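PDB 2F4E: AtFKBP42 from Arabidopsis thaliana, which probably catalyses cis-trans isomerisation of proline peptide bonds, modulates uptake of MRP transporter substrates into the vacuole, and regulates cell elongation and orientation. Local coordinates for residues K53-E58 against E120-H125; H60-S65 against D159-G164; A114-G119 against Y151-I156. All blocks are in the same frame, centred on the assembly; numbering follows the deposited sequence.

Contact 1. Residues K53-E58 against E120-H125; sequences KQIIKE and ERALVH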
# COMPACT_ATOMS: atom_id res chain seq x y z
N LYS A 53 2.88 4.31 -8.40
CA LYS A 53 1.77 4.96 -7.68
C LYS A 53 1.01 6.05 -8.42
O LYS A 53 1.55 6.76 -9.26
CB LYS A 53 2.31 5.57 -6.39
CG LYS A 53 1.27 6.31 -5.56
CD LYS A 53 1.86 6.98 -4.32
CE LYS A 53 2.75 8.15 -4.70
NZ LYS A 53 3.31 8.80 -3.51
N GLN A 54 -0.26 6.18 -8.07
CA GLN A 54 -1.16 7.20 -8.61
C GLN A 54 -1.80 7.87 -7.40
O GLN A 54 -2.45 7.20 -6.60
CB GLN A 54 -2.28 6.56 -9.42
CG GLN A 54 -1.89 5.84 -10.68
CD GLN A 54 -3.12 5.37 -11.45
OE1 GLN A 54 -3.88 4.52 -10.99
NE2 GLN A 54 -3.33 5.93 -12.63
N ILE A 55 -1.65 9.18 -7.27
CA ILE A 55 -2.22 9.91 -6.13
C ILE A 55 -3.68 10.28 -6.36
O ILE A 55 -4.05 10.82 -7.41
CB ILE A 55 -1.41 11.19 -5.83
CG1 ILE A 55 -0.00 10.81 -5.35
CG2 ILE A 55 -2.11 12.02 -4.78
CD1 ILE A 55 0.94 12.00 -5.17
N ILE A 56 -4.50 9.98 -5.37
CA ILE A 56 -5.93 10.27 -5.43
C ILE A 56 -6.20 11.61 -4.76
O ILE A 56 -6.88 12.48 -5.30
CB ILE A 56 -6.74 9.19 -4.67
CG1 ILE A 56 -6.66 7.86 -5.42
CG2 ILE A 56 -8.19 9.65 -4.46
CD1 ILE A 56 -7.43 6.73 -4.77
N LYS A 57 -5.66 11.75 -3.55
CA LYS A 57 -5.80 12.95 -2.75
C LYS A 57 -4.46 13.36 -2.17
O LYS A 57 -3.86 12.60 -1.42
CB LYS A 57 -6.79 12.70 -1.61
CG LYS A 57 -6.92 13.86 -0.63
CD LYS A 57 -7.87 13.50 0.47
CE LYS A 57 -7.96 14.61 1.49
NZ LYS A 57 -8.95 14.27 2.57
N GLU A 58 -4.01 14.57 -2.51
CA GLU A 58 -2.75 15.10 -2.00
C GLU A 58 -2.84 15.24 -0.49
O GLU A 58 -3.90 15.50 0.07
CB GLU A 58 -2.47 16.50 -2.58
CG GLU A 58 -2.19 16.57 -4.07
CD GLU A 58 -0.96 15.79 -4.47
OE1 GLU A 58 0.10 15.93 -3.80
OE2 GLU A 58 -1.05 15.03 -5.46
N GLU A 120 -2.55 11.60 2.73
CA GLU A 120 -2.60 11.30 1.31
C GLU A 120 -3.32 9.97 1.06
O GLU A 120 -3.28 9.05 1.87
CB GLU A 120 -1.20 11.22 0.71
CG GLU A 120 -1.18 11.08 -0.78
CD GLU A 120 0.22 11.04 -1.35
OE1 GLU A 120 1.03 11.96 -1.05
OE2 GLU A 120 0.49 10.09 -2.12
N ARG A 121 -3.98 9.89 -0.09
CA ARG A 121 -4.70 8.70 -0.48
C ARG A 121 -4.24 8.37 -1.89
O ARG A 121 -4.29 9.23 -2.77
CB ARG A 121 -6.20 8.98 -0.46
CG ARG A 121 -7.08 7.76 -0.50
CD ARG A 121 -8.44 8.10 0.10
NE ARG A 121 -9.33 6.94 0.15
CZ ARG A 121 -10.48 6.90 0.82
NH1 ARG A 121 -10.89 7.95 1.53
NH2 ARG A 121 -11.26 5.82 0.76
N ALA A 122 -3.76 7.15 -2.11
CA ALA A 122 -3.27 6.77 -3.43
C ALA A 122 -3.43 5.30 -3.76
O ALA A 122 -3.73 4.48 -2.89
CB ALA A 122 -1.82 7.15 -3.56
N LEU A 123 -3.22 4.99 -5.03
CA LEU A 123 -3.29 3.62 -5.51
C LEU A 123 -1.85 3.14 -5.62
O LEU A 123 -0.98 3.87 -6.10
CB LEU A 123 -3.94 3.56 -6.88
CG LEU A 123 -5.42 3.94 -7.00
CD1 LEU A 123 -5.87 3.71 -8.45
CD2 LEU A 123 -6.27 3.11 -6.03
N VAL A 124 -1.58 1.93 -5.15
CA VAL A 124 -0.23 1.41 -5.22
C VAL A 124 -0.23 0.07 -5.94
O VAL A 124 -0.86 -0.90 -5.50
CB VAL A 124 0.40 1.25 -3.81
CG1 VAL A 124 1.86 0.89 -3.94
CG2 VAL A 124 0.24 2.52 -3.00
N HIS A 125 0.49 0.04 -7.05
CA HIS A 125 0.62 -1.13 -7.88
C HIS A 125 1.88 -1.85 -7.48
O HIS A 125 2.98 -1.33 -7.62
CB HIS A 125 0.67 -0.70 -9.34
CG HIS A 125 -0.52 0.09 -9.76
ND1 HIS A 125 -1.71 -0.50 -10.14
CD2 HIS A 125 -0.73 1.42 -9.82
CE1 HIS A 125 -2.59 0.43 -10.41
NE2 HIS A 125 -2.03 1.61 -10.22
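Lys53 lies along strand 121-125 with most of its side chain. CB starts near the carbonyl oxygen of Leu123. CG is anti to the backbone N (chi1 179°) and sits 3.4 Å from Leu123 O. CD then passes the methyl of Ala122, with Lys53 CD 3.8 Å from Ala122 CB. A bend at chi3 (69°) brings CE and NZ toward Glu120. There Lys53 NZ makes a salt bridge to Glu120 OE2, long and weak at 3.4 Å. Ser115 gives NZ its stronger bond. Ile55 CG1 and CD1 pack against the same oxygen, the two side chains crossing at about a right angle. An alanine in place of Lys53 would probably leave Glu120 and Ser115 without their cationic partner and open a gap beside the methyl of Ala122.

The backbones run antiparallel. Gln54 and Leu123 form a hydrogen-bonded pair, with Leu123 N 2.8 Å from Gln54 O. A classic beta bulge follows: Arg121 O accepts from Ile56 N at 2.7 Å and from Lys57 N at 3.0 Å, both in the carbonyl plane. On the face carrying Gln54 and Leu123, Ile56 CD1 meets Leu123 CD2 at 4.0 Å. Gln54 OE1 lies at the edge of the His125 ring, 3.5 Å from His125 NE2, while Gln54 NE2 bonds the carbonyl oxygens of Ser42 and Val40, and His125 ND1 bonds Lys79.

Strand 51-55 is thus paired with strand 121-126 mainly by backbone bonds, and the lysine's charge probably helps to stabilise Glu120 as a carboxylate.

Contact 2. Residues H60-S65 against D159-G164; sequences HGSKPS and DETKEG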
# COMPACT_ATOMS: atom_id res chain seq x y z
N HIS A 60 -0.31 16.46 3.21
CA HIS A 60 0.49 17.58 3.65
C HIS A 60 1.69 17.13 4.49
O HIS A 60 1.78 15.97 4.89
CB HIS A 60 -0.37 18.53 4.48
CG HIS A 60 -0.97 17.89 5.70
ND1 HIS A 60 -0.44 18.04 6.95
CD2 HIS A 60 -2.04 17.06 5.83
CE1 HIS A 60 -1.15 17.33 7.82
NE2 HIS A 60 -2.12 16.73 7.16
N GLY A 61 2.61 18.05 4.75
CA GLY A 61 3.77 17.71 5.55
C GLY A 61 4.80 17.01 4.71
O GLY A 61 4.62 16.86 3.51
N SER A 62 5.88 16.57 5.34
CA SER A 62 6.95 15.90 4.62
C SER A 62 6.72 14.40 4.57
O SER A 62 5.86 13.87 5.28
CB SER A 62 8.30 16.20 5.29
OG SER A 62 8.56 17.59 5.27
N LYS A 63 7.49 13.74 3.72
CA LYS A 63 7.41 12.29 3.59
C LYS A 63 8.03 11.77 4.87
O LYS A 63 8.79 12.47 5.53
CB LYS A 63 8.22 11.83 2.37
CG LYS A 63 7.47 12.00 1.05
CD LYS A 63 8.39 12.24 -0.13
CE LYS A 63 9.26 11.04 -0.46
NZ LYS A 63 10.05 11.29 -1.72
N PRO A 64 7.70 10.52 5.24
CA PRO A 64 8.26 9.95 6.47
C PRO A 64 9.71 9.58 6.30
O PRO A 64 10.19 9.42 5.19
CB PRO A 64 7.39 8.73 6.70
CG PRO A 64 7.16 8.26 5.28
CD PRO A 64 6.83 9.55 4.56
N SER A 65 10.41 9.43 7.42
CA SER A 65 11.80 9.04 7.37
C SER A 65 11.84 7.52 7.47
O SER A 65 10.82 6.89 7.77
CB SER A 65 12.57 9.67 8.53
OG SER A 65 11.91 9.45 9.77
N ASP A 159 5.02 9.06 12.80
CA ASP A 159 5.58 9.70 13.98
C ASP A 159 6.91 10.42 13.76
O ASP A 159 7.28 11.28 14.56
CB ASP A 159 5.70 8.68 15.12
CG ASP A 159 6.84 7.70 14.92
OD1 ASP A 159 7.32 7.53 13.78
OD2 ASP A 159 7.26 7.08 15.92
N GLU A 160 7.60 10.10 12.68
CA GLU A 160 8.89 10.73 12.40
C GLU A 160 8.99 11.15 10.93
O GLU A 160 8.95 10.31 10.02
CB GLU A 160 10.03 9.75 12.75
CG GLU A 160 11.41 10.38 12.78
CD GLU A 160 12.53 9.35 12.69
OE1 GLU A 160 12.60 8.45 13.56
OE2 GLU A 160 13.33 9.44 11.75
N THR A 161 9.12 12.45 10.69
CA THR A 161 9.19 12.95 9.32
C THR A 161 10.52 13.63 8.97
O THR A 161 11.22 14.10 9.86
CB THR A 161 8.05 13.96 9.04
OG1 THR A 161 8.27 14.58 7.77
CG2 THR A 161 8.01 15.04 10.11
N LYS A 162 10.85 13.67 7.68
CA LYS A 162 12.10 14.29 7.22
C LYS A 162 12.15 15.80 7.48
O LYS A 162 11.32 16.56 6.96
CB LYS A 162 12.31 14.04 5.72
CG LYS A 162 12.24 12.57 5.30
CD LYS A 162 12.84 12.39 3.90
CE LYS A 162 12.57 11.01 3.31
NZ LYS A 162 12.91 9.90 4.26
N GLU A 163 13.11 16.23 8.30
CA GLU A 163 13.27 17.66 8.62
C GLU A 163 14.64 18.13 8.10
O GLU A 163 15.69 17.64 8.54
CB GLU A 163 13.21 17.90 10.14
CG GLU A 163 12.48 16.84 10.96
CD GLU A 163 10.98 16.82 10.73
OE1 GLU A 163 10.56 16.72 9.55
OE2 GLU A 163 10.22 16.92 11.73
N GLY A 164 14.62 19.08 7.16
CA GLY A 164 15.86 19.60 6.60
C GLY A 164 16.78 20.23 7.63
O GLY A 164 17.03 21.45 7.52
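Thr161 and Lys162 both reach the carbonyl oxygen of Lys63. Lys162 N lies nearly along the C=O axis, 3.2 Å from Lys63 O, in an almost straight bond (177°). Thr161 OG1 donates to the same oxygen at 3.1 Å, but from above the carbonyl plane. Having OG1 anti to the backbone N (chi1 171°) puts the hydroxyl there, and it also touches Ser62 CB. One residue on, Lys162 NZ bonds Pro64 O at 2.9 Å: the lysine chain runs extended past Lys63 O, and a bend at chi4 turns NZ onto Pro64 O. Ser62 OG adds a weak bond to Lys162 O.

On the far side of Pro64, Ser65 N donates to Glu160 O at 3.1 Å. With Lys162 N on Lys63 O, this bridges the backbones around Pro64 and Thr161, whose CA atoms are 4.2 Å apart. Ser65 OG also meets Glu160 OE2, at a spacing too short to be trusted in detail. The contact ties the loop ahead of strand 69-78 to the tail that leaves strand 149-158, the last strand in the chain of this FKBP domain.

Further out, Ser68 OG is a second donor to Glu160 O. Asp159 OD1 accepts from Thr69 N, which fixes the start of the tail beside strand 69-78. At the other end of the loop, Gly61 O takes a bond from Lys117 NZ.

Contact 3. Residues A114-G119 against Y151-I156; sequences ASMKSG and YEVEVI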
# COMPACT_ATOMS: atom_id res chain seq x y z
N ALA A 114 6.20 4.87 1.97
CA ALA A 114 7.38 5.69 2.19
C ALA A 114 7.40 6.92 1.29
O ALA A 114 8.13 7.87 1.55
CB ALA A 114 8.66 4.86 1.96
N SER A 115 6.58 6.92 0.24
CA SER A 115 6.55 8.03 -0.70
C SER A 115 5.35 8.93 -0.48
O SER A 115 5.15 9.90 -1.19
CB SER A 115 6.50 7.49 -2.14
OG SER A 115 5.17 7.18 -2.50
N MET A 116 4.56 8.61 0.53
CA MET A 116 3.36 9.38 0.80
C MET A 116 3.47 10.40 1.93
O MET A 116 4.31 10.30 2.83
CB MET A 116 2.20 8.42 1.10
CG MET A 116 1.84 7.50 -0.05
SD MET A 116 0.61 6.27 0.39
CE MET A 116 -0.87 7.15 0.04
N LYS A 117 2.60 11.40 1.86
CA LYS A 117 2.54 12.45 2.86
C LYS A 117 1.38 12.06 3.75
O LYS A 117 0.63 11.16 3.42
CB LYS A 117 2.25 13.81 2.23
CG LYS A 117 3.34 14.31 1.32
CD LYS A 117 3.09 15.76 0.89
CE LYS A 117 4.25 16.26 0.07
NZ LYS A 117 5.52 16.10 0.84
N SER A 118 1.24 12.74 4.88
CA SER A 118 0.16 12.43 5.81
C SER A 118 -1.17 12.88 5.24
O SER A 118 -1.29 14.00 4.74
CB SER A 118 0.40 13.12 7.14
OG SER A 118 -0.69 12.88 8.01
N GLY A 119 -2.17 12.01 5.34
CA GLY A 119 -3.49 12.34 4.83
C GLY A 119 -3.63 12.05 3.35
O GLY A 119 -4.70 12.23 2.76
N TYR A 151 -3.33 -1.60 -4.30
CA TYR A 151 -3.62 -1.10 -2.97
C TYR A 151 -4.20 0.30 -3.07
O TYR A 151 -3.80 1.10 -3.91
CB TYR A 151 -2.37 -1.02 -2.10
CG TYR A 151 -1.72 -2.33 -1.74
CD1 TYR A 151 -2.25 -3.15 -0.74
CD2 TYR A 151 -0.53 -2.71 -2.34
CE1 TYR A 151 -1.58 -4.31 -0.35
CE2 TYR A 151 0.14 -3.86 -1.96
CZ TYR A 151 -0.38 -4.65 -0.98
OH TYR A 151 0.32 -5.76 -0.63
N GLU A 152 -5.16 0.57 -2.21
CA GLU A 152 -5.76 1.89 -2.14
C GLU A 152 -5.41 2.22 -0.70
O GLU A 152 -6.06 1.73 0.23
CB GLU A 152 -7.28 1.82 -2.32
CG GLU A 152 -7.93 3.19 -2.33
CD GLU A 152 -9.44 3.16 -2.14
OE1 GLU A 152 -10.05 2.08 -2.13
OE2 GLU A 152 -10.04 4.25 -2.01
N VAL A 153 -4.37 3.01 -0.52
CA VAL A 153 -3.93 3.36 0.82
C VAL A 153 -4.03 4.82 1.23
O VAL A 153 -3.74 5.73 0.45
CB VAL A 153 -2.48 2.87 1.06
CG1 VAL A 153 -1.58 3.37 -0.05
CG2 VAL A 153 -1.99 3.36 2.41
N GLU A 154 -4.45 5.04 2.46
CA GLU A 154 -4.54 6.39 3.00
C GLU A 154 -3.77 6.42 4.32
O GLU A 154 -4.11 5.71 5.27
CB GLU A 154 -5.99 6.81 3.23
CG GLU A 154 -6.07 8.19 3.86
CD GLU A 154 -7.48 8.73 3.97
OE1 GLU A 154 -8.40 8.14 3.36
OE2 GLU A 154 -7.65 9.74 4.68
N VAL A 155 -2.74 7.25 4.35
CA VAL A 155 -1.90 7.39 5.52
C VAL A 155 -2.52 8.31 6.56
O VAL A 155 -2.75 9.49 6.31
CB VAL A 155 -0.50 7.94 5.15
CG1 VAL A 155 0.40 7.96 6.36
CG2 VAL A 155 0.12 7.09 4.05
N ILE A 156 -2.81 7.76 7.73
CA ILE A 156 -3.38 8.54 8.82
C ILE A 156 -2.28 9.47 9.35
O ILE A 156 -2.56 10.54 9.89
CB ILE A 156 -3.89 7.61 9.95
CG1 ILE A 156 -5.00 6.71 9.42
CG2 ILE A 156 -4.37 8.43 11.14
CD1 ILE A 156 -5.63 5.84 10.44
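Gly119 N donates to Val155 O at 2.8 Å, with an N-H...O angle of 147° and the donor tilted slightly from the carbonyl plane. The Val155 amide in turn is bonded to the backbone of Glu120, so both polar backbone atoms of Val155 are engaged by consecutive residues. Gly119 has a positive phi (85°), and Ser118 and Gly119 have the backbone angles of the two central residues of a type II beta turn. With the two bonds to Val155, this is consistent with a G1 bulge leading into strand 121-126. A side chain at Gly119 would be pressed against the carbonyl oxygen of Ser118.

Deeper in, Met116 carries the apolar part. Its CB and its sulfur both lie against one branch of Val155, with SD 3.8 Å from CG2. The sulfur also meets Val153, SD to CG1 of that residue being 3.7 Å. A bend at chi3 (88°) turns the methyl toward the strand, where Met116 CE comes 3.2 Å from Val153 O. Lys117 O lies over CB of Val155, 3.8 Å away. The Lys117 side chain leads off to Gly61. Around this patch, Met116 also touches Ala122, and Val153 packs on Leu72 and Val124. Glu154, on the other face, turns its carboxylate to Arg121.

Chemically the contact has two layers: backbone bonds set the turn beside the strand, and the thioether and valine methyls form buried apolar packing, with Val153 O bonded to the Ala122 amide in the sheet.

In the fold
Contacts 1 and 3 lie about 7 Å apart, centre to centre, and share the FKBP sheet, in which strand 121-126 runs between strands 51-55 and 149-158. Lys53 NZ joins them directly, 2.7 Å from Ser115 OG. Val124 and Val153 pack between them as well. Contact 2 lies farther out, its centre about 12 Å from contact 3 and about 17 Å from contact 1. It meets contact 3 where Lys117 NZ bonds Gly61 O at 2.9 Å and His60 N bonds Ser118 O. In FKBPs the substrate pocket lies between the sheet and its short helix, here probably helix 107-113, which runs into residues 114-119.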